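Local coordinates for protein probable porin (Pseudomonas aeruginosa, PDB 4FSP) that probably forms a beta-barrel channel of the OprD porin family that lets small solutes diffuse across the outer membrane, at residues Tyr204-Tyr216 against Ala224-Ile236. Numbering follows the deposited sequence.
With C8E ((hydroxyethyloxy)tri(ethyloxy)octane), chain J; C8E ((hydroxyethyloxy)tri(ethyloxy)octane), chain I; C8E ((hydroxyethyloxy)tri(ethyloxy)octane), chain G.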
ATOM      1  N   TYR A 204      -5.609  17.204  -5.530  1.00 28.29           N
ATOM      2  CA  TYR A 204      -5.742  18.378  -6.382  1.00 19.94           C
ATOM      3  C   TYR A 204      -4.532  18.555  -7.277  1.00 28.61           C
ATOM      4  O   TYR A 204      -3.393  18.604  -6.791  1.00 31.33           O
ATOM      5  CB  TYR A 204      -5.937  19.626  -5.520  1.00 27.30           C
ATOM      6  CG  TYR A 204      -5.917  20.920  -6.295  1.00 29.13           C
ATOM      7  CD1 TYR A 204      -6.777  21.121  -7.358  1.00 34.76           C
ATOM      8  CD2 TYR A 204      -5.057  21.947  -5.946  1.00 30.74           C
ATOM      9  CE1 TYR A 204      -6.777  22.299  -8.064  1.00 35.90           C
ATOM     10  CE2 TYR A 204      -5.045  23.134  -6.653  1.00 29.61           C
ATOM     11  CZ  TYR A 204      -5.915  23.297  -7.715  1.00 35.19           C
ATOM     12  OH  TYR A 204      -5.939  24.462  -8.442  1.00 50.35           O
ATOM     13  N   ARG A 205      -4.783  18.647  -8.585  1.00 30.60           N
ATOM     14  CA  ARG A 205      -3.722  18.906  -9.549  1.00 37.76           C
ATOM     15  C   ARG A 205      -3.422  20.392  -9.504  1.00 34.41           C
ATOM     16  O   ARG A 205      -4.190  21.200 -10.020  1.00 43.17           O
ATOM     17  CB  ARG A 205      -4.155  18.507 -10.961  1.00 44.64           C
ATOM     18  CG  ARG A 205      -4.616  17.072 -11.083  1.00 60.49           C
ATOM     19  CD  ARG A 205      -3.442  16.097 -11.075  1.00 72.86           C
ATOM     20  NE  ARG A 205      -2.768  16.001 -12.372  1.00 77.70           N
ATOM     21  CZ  ARG A 205      -1.556  16.490 -12.628  1.00 68.41           C
ATOM     22  NH1 ARG A 205      -0.874  17.111 -11.673  1.00 57.38           N
ATOM     23  NH2 ARG A 205      -1.022  16.348 -13.836  1.00 67.71           N
ATOM     24  N   ILE A 206      -2.316  20.760  -8.872  1.00 27.61           N
ATOM     25  CA  ILE A 206      -1.963  22.166  -8.749  1.00 27.60           C
ATOM     26  C   ILE A 206      -1.412  22.674 -10.069  1.00 34.83           C
ATOM     27  O   ILE A 206      -1.639  23.812 -10.466  1.00 40.50           O
ATOM     28  CB  ILE A 206      -0.884  22.352  -7.675  1.00 26.43           C
ATOM     29  CG1 ILE A 206      -1.407  21.858  -6.324  1.00 29.49           C
ATOM     30  CG2 ILE A 206      -0.429  23.807  -7.606  1.00 31.31           C
ATOM     31  CD1 ILE A 206      -0.320  21.389  -5.382  1.00 27.31           C
ATOM     32  N   ALA A 207      -0.652  21.815 -10.725  1.00 34.10           N
ATOM     33  CA  ALA A 207      -0.008  22.124 -11.985  1.00 33.88           C
ATOM     34  C   ALA A 207       0.355  20.759 -12.530  1.00 43.53           C
ATOM     35  O   ALA A 207       0.286  19.773 -11.793  1.00 45.62           O
ATOM     36  CB  ALA A 207       1.234  22.973 -11.754  1.00 33.97           C
ATOM     37  N   PRO A 208       0.718  20.679 -13.817  1.00 49.00           N
ATOM     38  CA  PRO A 208       0.880  19.340 -14.396  1.00 47.75           C
ATOM     39  C   PRO A 208       1.878  18.434 -13.661  1.00 46.83           C
ATOM     40  O   PRO A 208       1.661  17.223 -13.613  1.00 49.97           O
ATOM     41  CB  PRO A 208       1.324  19.624 -15.839  1.00 51.90           C
ATOM     42  CG  PRO A 208       1.567  21.117 -15.922  1.00 55.42           C
ATOM     43  CD  PRO A 208       0.771  21.742 -14.837  1.00 49.14           C
ATOM     44  N   ASP A 209       2.922  19.004 -13.071  1.00 45.43           N
ATOM     45  CA  ASP A 209       3.884  18.202 -12.317  1.00 48.95           C
ATOM     46  C   ASP A 209       3.687  18.252 -10.790  1.00 42.71           C
ATOM     47  O   ASP A 209       4.527  17.750 -10.044  1.00 40.02           O
ATOM     48  CB  ASP A 209       5.310  18.656 -12.648  1.00 53.58           C
ATOM     49  CG  ASP A 209       5.697  18.373 -14.086  1.00 51.51           C
ATOM     50  OD1 ASP A 209       5.437  17.244 -14.565  1.00 52.83           O
ATOM     51  OD2 ASP A 209       6.259  19.282 -14.731  1.00 50.36           O
ATOM     52  N   TRP A 210       2.604  18.875 -10.326  1.00 33.51           N
ATOM     53  CA  TRP A 210       2.391  19.059  -8.886  1.00 27.91           C
ATOM     54  C   TRP A 210       1.004  18.671  -8.417  1.00 27.60           C
ATOM     55  O   TRP A 210      -0.012  19.089  -8.993  1.00 35.39           O
ATOM     56  CB  TRP A 210       2.709  20.501  -8.464  1.00 29.16           C
ATOM     57  CG  TRP A 210       4.141  20.816  -8.671  1.00 35.36           C
ATOM     58  CD1 TRP A 210       4.724  21.233  -9.827  1.00 35.68           C
ATOM     59  CD2 TRP A 210       5.199  20.690  -7.702  1.00 27.36           C
ATOM     60  NE1 TRP A 210       6.077  21.393  -9.637  1.00 34.69           N
ATOM     61  CE2 TRP A 210       6.393  21.067  -8.349  1.00 32.92           C
ATOM     62  CE3 TRP A 210       5.244  20.302  -6.365  1.00 30.56           C
ATOM     63  CZ2 TRP A 210       7.625  21.068  -7.690  1.00 31.61           C
ATOM     64  CZ3 TRP A 210       6.469  20.298  -5.718  1.00 39.16           C
ATOM     65  CH2 TRP A 210       7.642  20.682  -6.382  1.00 35.59           C
ATOM     66  N   THR A 211       0.964  17.883  -7.350  1.00 22.13           N
ATOM     67  CA  THR A 211      -0.301  17.456  -6.774  1.00 27.05           C
ATOM     68  C   THR A 211      -0.263  17.596  -5.253  1.00 30.20           C
ATOM     69  O   THR A 211       0.724  17.230  -4.604  1.00 29.11           O
ATOM     70  CB  THR A 211      -0.587  15.976  -7.150  1.00 34.14           C
ATOM     71  OG1 THR A 211      -0.651  15.864  -8.576  1.00 36.87           O
ATOM     72  CG2 THR A 211      -1.919  15.520  -6.569  1.00 40.16           C
ATOM     73  N   GLY A 212      -1.338  18.131  -4.688  1.00 25.89           N
ATOM     74  CA  GLY A 212      -1.472  18.222  -3.247  1.00 26.45           C
ATOM     75  C   GLY A 212      -2.656  17.393  -2.796  1.00 29.90           C
ATOM     76  O   GLY A 212      -3.679  17.348  -3.490  1.00 28.49           O
ATOM     77  N   SER A 213      -2.529  16.740  -1.641  1.00 24.63           N
ATOM     78  CA  SER A 213      -3.595  15.893  -1.132  1.00 23.84           C
ATOM     79  C   SER A 213      -3.874  16.127   0.347  1.00 24.09           C
ATOM     80  O   SER A 213      -2.953  16.343   1.137  1.00 28.72           O
ATOM     81  CB  SER A 213      -3.211  14.418  -1.309  1.00 27.59           C
ATOM     82  OG  SER A 213      -2.955  14.139  -2.669  1.00 42.65           O
ATOM     83  N   TYR A 214      -5.150  16.050   0.711  1.00 24.77           N
ATOM     84  CA  TYR A 214      -5.568  15.984   2.104  1.00 25.11           C
ATOM     85  C   TYR A 214      -6.439  14.749   2.302  1.00 23.48           C
ATOM     86  O   TYR A 214      -7.361  14.502   1.516  1.00 23.44           O
ATOM     87  CB  TYR A 214      -6.370  17.229   2.519  1.00 19.64           C
ATOM     88  CG  TYR A 214      -7.001  17.018   3.862  1.00 25.12           C
ATOM     89  CD1 TYR A 214      -6.296  17.286   5.023  1.00 24.51           C
ATOM     90  CD2 TYR A 214      -8.282  16.483   3.977  1.00 20.87           C
ATOM     91  CE1 TYR A 214      -6.865  17.053   6.271  1.00 23.28           C
ATOM     92  CE2 TYR A 214      -8.841  16.228   5.202  1.00 20.78           C
ATOM     93  CZ  TYR A 214      -8.139  16.522   6.350  1.00 27.05           C
ATOM     94  OH  TYR A 214      -8.735  16.275   7.572  1.00 27.38           O
ATOM     95  N   HIS A 215      -6.183  13.985   3.358  1.00 24.30           N
ATOM     96  CA  HIS A 215      -7.035  12.831   3.666  1.00 20.49           C
ATOM     97  C   HIS A 215      -7.266  12.691   5.159  1.00 28.74           C
ATOM     98  O   HIS A 215      -6.373  12.968   5.979  1.00 29.21           O
ATOM     99  CB  HIS A 215      -6.449  11.538   3.101  1.00 17.56           C
ATOM    100  CG  HIS A 215      -6.433  11.508   1.605  1.00 24.80           C
ATOM    101  ND1 HIS A 215      -7.371  10.823   0.871  1.00 24.47           N
ATOM    102  CD2 HIS A 215      -5.621  12.122   0.712  1.00 20.20           C
ATOM    103  CE1 HIS A 215      -7.124  10.992  -0.420  1.00 23.09           C
ATOM    104  NE2 HIS A 215      -6.079  11.789  -0.542  1.00 23.93           N
ATOM    105  N   TYR A 216      -8.482  12.275   5.500  1.00 22.80           N
ATOM    106  CA  TYR A 216      -8.881  12.070   6.881  1.00 24.96           C
ATOM    107  C   TYR A 216      -9.291  10.611   7.055  1.00 31.73           C
ATOM    108  O   TYR A 216     -10.012  10.060   6.224  1.00 33.75           O
ATOM    109  CB  TYR A 216     -10.056  12.986   7.235  1.00 21.94           C
ATOM    110  CG  TYR A 216     -10.555  12.763   8.631  1.00 26.67           C
ATOM    111  CD1 TYR A 216      -9.959  13.405   9.711  1.00 25.46           C
ATOM    112  CD2 TYR A 216     -11.618  11.904   8.881  1.00 24.46           C
ATOM    113  CE1 TYR A 216     -10.410  13.197  10.998  1.00 24.66           C
ATOM    114  CE2 TYR A 216     -12.075  11.689  10.160  1.00 24.69           C
ATOM    115  CZ  TYR A 216     -11.461  12.335  11.221  1.00 30.72           C
ATOM    116  OH  TYR A 216     -11.904  12.139  12.511  1.00 33.26           O
ATOM    117  N   ALA A 224      -8.072   9.097  15.019  1.00 26.53           N
ATOM    118  CA  ALA A 224      -8.306   9.822  13.779  1.00 28.39           C
ATOM    119  C   ALA A 224      -6.948  10.282  13.297  1.00 29.81           C
ATOM    120  O   ALA A 224      -6.103  10.657  14.104  1.00 28.03           O
ATOM    121  CB  ALA A 224      -9.200  11.032  14.013  1.00 27.81           C
ATOM    122  N   GLN A 225      -6.735  10.265  11.986  1.00 28.27           N
ATOM    123  CA  GLN A 225      -5.467  10.714  11.427  1.00 26.35           C
ATOM    124  C   GLN A 225      -5.712  11.715  10.307  1.00 30.79           C
ATOM    125  O   GLN A 225      -6.536  11.475   9.430  1.00 28.11           O
ATOM    126  CB  GLN A 225      -4.671   9.517  10.914  1.00 25.20           C
ATOM    127  CG  GLN A 225      -3.423   9.833  10.095  1.00 24.23           C
ATOM    128  CD  GLN A 225      -2.603   8.563   9.824  1.00 23.60           C
ATOM    129  OE1 GLN A 225      -2.448   8.128   8.671  1.00 28.79           O
ATOM    130  NE2 GLN A 225      -2.090   7.957  10.894  1.00 20.45           N
ATOM    131  N   HIS A 226      -5.012  12.847  10.359  1.00 26.87           N
ATOM    132  CA  HIS A 226      -5.063  13.828   9.279  1.00 24.18           C
ATOM    133  C   HIS A 226      -3.802  13.663   8.448  1.00 21.65           C
ATOM    134  O   HIS A 226      -2.713  13.518   8.998  1.00 24.40           O
ATOM    135  CB  HIS A 226      -5.118  15.261   9.833  1.00 25.59           C
ATOM    136  CG  HIS A 226      -6.365  15.575  10.599  1.00 24.86           C
ATOM    137  ND1 HIS A 226      -7.510  16.062   9.999  1.00 24.83           N
ATOM    138  CD2 HIS A 226      -6.648  15.494  11.922  1.00 30.43           C
ATOM    139  CE1 HIS A 226      -8.438  16.256  10.914  1.00 28.56           C
ATOM    140  NE2 HIS A 226      -7.942  15.923  12.095  1.00 30.85           N
ATOM    141  N   PHE A 227      -3.949  13.673   7.128  1.00 27.92           N
ATOM    142  CA  PHE A 227      -2.801  13.566   6.232  1.00 20.92           C
ATOM    143  C   PHE A 227      -2.761  14.751   5.290  1.00 21.28           C
ATOM    144  O   PHE A 227      -3.802  15.154   4.750  1.00 24.27           O
ATOM    145  CB  PHE A 227      -2.883  12.281   5.388  1.00 16.65           C
ATOM    146  CG  PHE A 227      -1.901  12.247   4.247  1.00 22.16           C
ATOM    147  CD1 PHE A 227      -2.224  12.794   3.002  1.00 18.37           C
ATOM    148  CD2 PHE A 227      -0.642  11.690   4.419  1.00 20.39           C
ATOM    149  CE1 PHE A 227      -1.305  12.773   1.949  1.00 24.28           C
ATOM    150  CE2 PHE A 227       0.288  11.665   3.361  1.00 22.57           C
ATOM    151  CZ  PHE A 227      -0.048  12.205   2.124  1.00 18.94           C
ATOM    152  N   LEU A 228      -1.558  15.268   5.040  1.00 26.63           N
ATOM    153  CA  LEU A 228      -1.364  16.320   4.037  1.00 26.32           C
ATOM    154  C   LEU A 228      -0.115  15.984   3.264  1.00 25.09           C
ATOM    155  O   LEU A 228       0.922  15.693   3.859  1.00 22.26           O
ATOM    156  CB  LEU A 228      -1.210  17.700   4.688  1.00 29.15           C
ATOM    157  CG  LEU A 228      -1.068  18.884   3.720  1.00 25.45           C
ATOM    158  CD1 LEU A 228      -2.336  19.033   2.858  1.00 21.92           C
ATOM    159  CD2 LEU A 228      -0.800  20.182   4.485  1.00 25.67           C
ATOM    160  N   GLY A 229      -0.210  16.014   1.940  1.00 23.26           N
ATOM    161  CA  GLY A 229       0.903  15.595   1.113  1.00 18.76           C
ATOM    162  C   GLY A 229       1.094  16.422  -0.146  1.00 22.34           C
ATOM    163  O   GLY A 229       0.163  17.036  -0.667  1.00 21.87           O
ATOM    164  N   LEU A 230       2.315  16.427  -0.653  1.00 23.03           N
ATOM    165  CA  LEU A 230       2.645  17.183  -1.857  1.00 22.89           C
ATOM    166  C   LEU A 230       3.606  16.344  -2.678  1.00 28.48           C
ATOM    167  O   LEU A 230       4.627  15.875  -2.151  1.00 22.69           O
ATOM    168  CB  LEU A 230       3.330  18.510  -1.478  1.00 16.89           C
ATOM    169  CG  LEU A 230       3.848  19.324  -2.677  1.00 20.10           C
ATOM    170  CD1 LEU A 230       2.675  19.832  -3.487  1.00 21.79           C
ATOM    171  CD2 LEU A 230       4.750  20.516  -2.243  1.00 25.79           C
ATOM    172  N   LYS A 231       3.290  16.145  -3.953  1.00 27.49           N
ATOM    173  CA  LYS A 231       4.212  15.479  -4.865  1.00 30.25           C
ATOM    174  C   LYS A 231       4.547  16.375  -6.049  1.00 31.58           C
ATOM    175  O   LYS A 231       3.646  16.979  -6.644  1.00 36.60           O
ATOM    176  CB  LYS A 231       3.590  14.189  -5.379  1.00 26.47           C
ATOM    177  CG  LYS A 231       3.334  13.162  -4.296  1.00 25.30           C
ATOM    178  CD  LYS A 231       2.589  11.990  -4.905  1.00 32.67           C
ATOM    179  CE  LYS A 231       2.504  10.822  -3.949  1.00 40.24           C
ATOM    180  NZ  LYS A 231       2.028   9.616  -4.680  1.00 52.94           N
ATOM    181  N   GLY A 232       5.829  16.449  -6.401  1.00 26.20           N
ATOM    182  CA  GLY A 232       6.259  17.280  -7.513  1.00 28.91           C
ATOM    183  C   GLY A 232       7.374  16.666  -8.341  1.00 37.19           C
ATOM    184  O   GLY A 232       8.128  15.822  -7.834  1.00 43.21           O
ATOM    185  N   ARG A 233       7.470  17.079  -9.611  1.00 42.22           N
ATOM    186  CA  ARG A 233       8.548  16.653 -10.514  1.00 45.64           C
ATOM    187  C   ARG A 233       9.089  17.864 -11.254  1.00 42.72           C
ATOM    188  O   ARG A 233       8.313  18.668 -11.752  1.00 43.41           O
ATOM    189  CB  ARG A 233       8.030  15.670 -11.574  1.00 49.93           C
ATOM    190  CG  ARG A 233       6.966  14.706 -11.097  1.00 68.23           C
ATOM    191  CD  ARG A 233       7.542  13.727 -10.092  1.00 78.13           C
ATOM    192  NE  ARG A 233       6.534  12.961  -9.359  1.00 78.67           N
ATOM    193  CZ  ARG A 233       6.100  11.760  -9.726  1.00 83.89           C
ATOM    194  NH1 ARG A 233       6.573  11.190 -10.825  1.00 84.68           N
ATOM    195  NH2 ARG A 233       5.187  11.131  -8.998  1.00 89.57           N
ATOM    196  N   ILE A 234      10.407  17.995 -11.345  1.00 41.98           N
ATOM    197  CA  ILE A 234      10.997  18.986 -12.246  1.00 48.32           C
ATOM    198  C   ILE A 234      11.938  18.269 -13.211  1.00 56.82           C
ATOM    199  O   ILE A 234      12.472  17.212 -12.877  1.00 58.41           O
ATOM    200  CB  ILE A 234      11.766  20.085 -11.485  1.00 50.00           C
ATOM    201  CG1 ILE A 234      13.106  19.555 -10.983  1.00 58.14           C
ATOM    202  CG2 ILE A 234      10.944  20.603 -10.317  1.00 49.43           C
ATOM    203  CD1 ILE A 234      13.861  20.549 -10.146  1.00 66.47           C
ATOM    204  N   GLY A 235      12.134  18.823 -14.405  1.00 58.20           N
ATOM    205  CA  GLY A 235      13.003  18.189 -15.385  1.00 51.49           C
ATOM    206  C   GLY A 235      14.438  18.650 -15.223  1.00 60.65           C
ATOM    207  O   GLY A 235      14.669  19.807 -14.875  1.00 66.44           O
ATOM    208  N   ILE A 236      15.403  17.750 -15.424  1.00 66.58           N
ATOM    209  CA  ILE A 236      16.822  18.132 -15.427  1.00 67.53           C
ATOM    210  C   ILE A 236      17.711  17.259 -16.316  1.00 68.92           C
ATOM    211  O   ILE A 236      18.431  16.411 -15.794  1.00 71.61           O
ATOM    212  CB  ILE A 236      17.476  18.037 -14.018  1.00 58.55           C
ATOM    213  CG1 ILE A 236      16.498  18.360 -12.881  1.00 57.73           C
ATOM    214  CG2 ILE A 236      18.710  18.928 -13.956  1.00 61.64           C
ATOM    215  CD1 ILE A 236      17.027  18.039 -11.497  1.00 54.29           C
TER
HETATM  216  C1  C8E J 409      -4.990  19.410   0.084  1.00 35.11           C
HETATM  217  C2  C8E J 409      -5.161  20.423  -1.034  1.00 37.41           C
HETATM  218  C3  C8E J 409      -3.742  20.812  -1.436  1.00 47.05           C
HETATM  219  C4  C8E J 409      -3.522  22.296  -1.179  1.00 48.16           C
HETATM  220  C5  C8E J 409      -2.242  22.716  -1.927  1.00 54.18           C
HETATM  221  C6  C8E J 409      -2.583  23.951  -2.782  1.00 50.66           C
HETATM  222  C7  C8E J 409      -1.319  24.583  -3.403  1.00 46.73           C
HETATM  223  C8  C8E J 409      -1.805  25.857  -4.102  1.00 47.85           C
HETATM  224  O9  C8E J 409      -0.777  26.489  -4.903  1.00 52.82           O
HETATM  225  C10 C8E J 409      -1.467  27.451  -5.726  1.00 50.50           C
HETATM  226  C11 C8E J 409      -0.496  28.107  -6.690  1.00 57.44           C
HETATM  227  O12 C8E J 409      -1.222  28.105  -7.941  1.00 64.15           O
HETATM  228  C4  C8E I 408      -9.415  20.713   2.105  1.00 34.04           C
HETATM  229  C5  C8E I 408      -8.923  20.412   3.513  1.00 35.73           C
HETATM  230  C6  C8E I 408     -10.056  20.142   4.498  1.00 30.95           C
HETATM  231  C7  C8E I 408      -9.468  20.154   5.905  1.00 38.34           C
HETATM  232  C8  C8E I 408     -10.491  19.885   7.001  1.00 37.19           C
HETATM  233  O9  C8E I 408      -9.817  19.563   8.204  1.00 41.94           O
HETATM  234  C10 C8E I 408     -10.618  19.751   9.356  1.00 44.48           C
HETATM  235  C11 C8E I 408      -9.891  19.187  10.571  1.00 50.69           C
HETATM  236  O12 C8E I 408     -10.715  19.149  11.722  1.00 54.32           O
HETATM  237  C1  C8E G 406     -13.702  12.661  16.042  1.00 65.25           C
HETATM  238  C2  C8E G 406     -14.833  13.560  15.579  1.00 63.58           C
HETATM  239  C3  C8E G 406     -14.242  14.855  15.053  1.00 61.17           C
HETATM  240  C4  C8E G 406     -14.808  15.146  13.674  1.00 59.86           C
HETATM  241  C5  C8E G 406     -13.676  15.420  12.698  1.00 52.53           C
HETATM  242  C6  C8E G 406     -14.142  15.223  11.265  1.00 46.99           C
HETATM  243  C7  C8E G 406     -13.229  15.986  10.316  1.00 46.29           C
HETATM  244  C8  C8E G 406     -13.348  15.442   8.905  1.00 42.20           C
HETATM  245  O9  C8E G 406     -13.334  16.487   7.953  1.00 47.12           O
HETATM  246  C10 C8E G 406     -12.587  16.143   6.803  1.00 35.96           C
HETATM  247  C11 C8E G 406     -13.182  16.809   5.568  1.00 38.89           C
HETATM  248  O12 C8E G 406     -12.385  16.516   4.442  1.00 49.18           O
HETATM  249  C13 C8E G 406     -12.923  17.032   3.243  1.00 50.78           C
HETATM  250  C14 C8E G 406     -12.414  16.236   2.045  1.00 45.85           C
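Ala224 sets its methyl 3.3 Å from Tyr216 OH, small enough to fit close to the phenol end of that side chain; the hydroxyl itself bonds to Glu218. Next, His226 joins two tyrosines. Its ND1 meets Tyr214 OH at 2.7 Å, near the planes of both rings, in a hydrogen bond, while its face receives the edge of Tyr216 in an offset edge-to-face pair, planes at 61°. With chi1 169°, Tyr214 holds CG anti to the backbone N, which runs its ring alongside His226 and brings the hydroxyl to ND1. Tyr214 and Tyr216 each lay a face against a different detergent molecule.

On the other side of the sheet, Phe227 lies beside His215 and reaches Ser213 CB with CE1; His215 and Ser213 both bond to Asp203. Leu228 CD1 returns to the detergent side and meets Ser213 O at 3.3 Å. At Gly229 the bare backbone leaves space for the Phe227 ring, and Gly229 N and O bond to Ser213 O and N. Leu230 spreads its two methyls, CD1 to Ile206 CD1 and CD2 to Trp210 CZ3, both 3.9 Å away. Lys231 exchanges two nearly straight backbone bonds with Thr211, its side chain heading off toward Asp244. Gly232, having no side chain, lets the Trp210 indole lie directly on its CA, 3.4 Å from the centroid of the six-membered ring, a CH-pi contact. Arg233 N closes the ladder on Asp209 O.

In this antiparallel hairpin of the barrel wall, Ile206, Tyr214, Tyr216, His226 and Leu228 touch detergent, consistent with a lipid-facing surface where the His226-Tyr214 bond pairs two polar atoms; the opposite face, though it holds Phe227, is richer in polar groups.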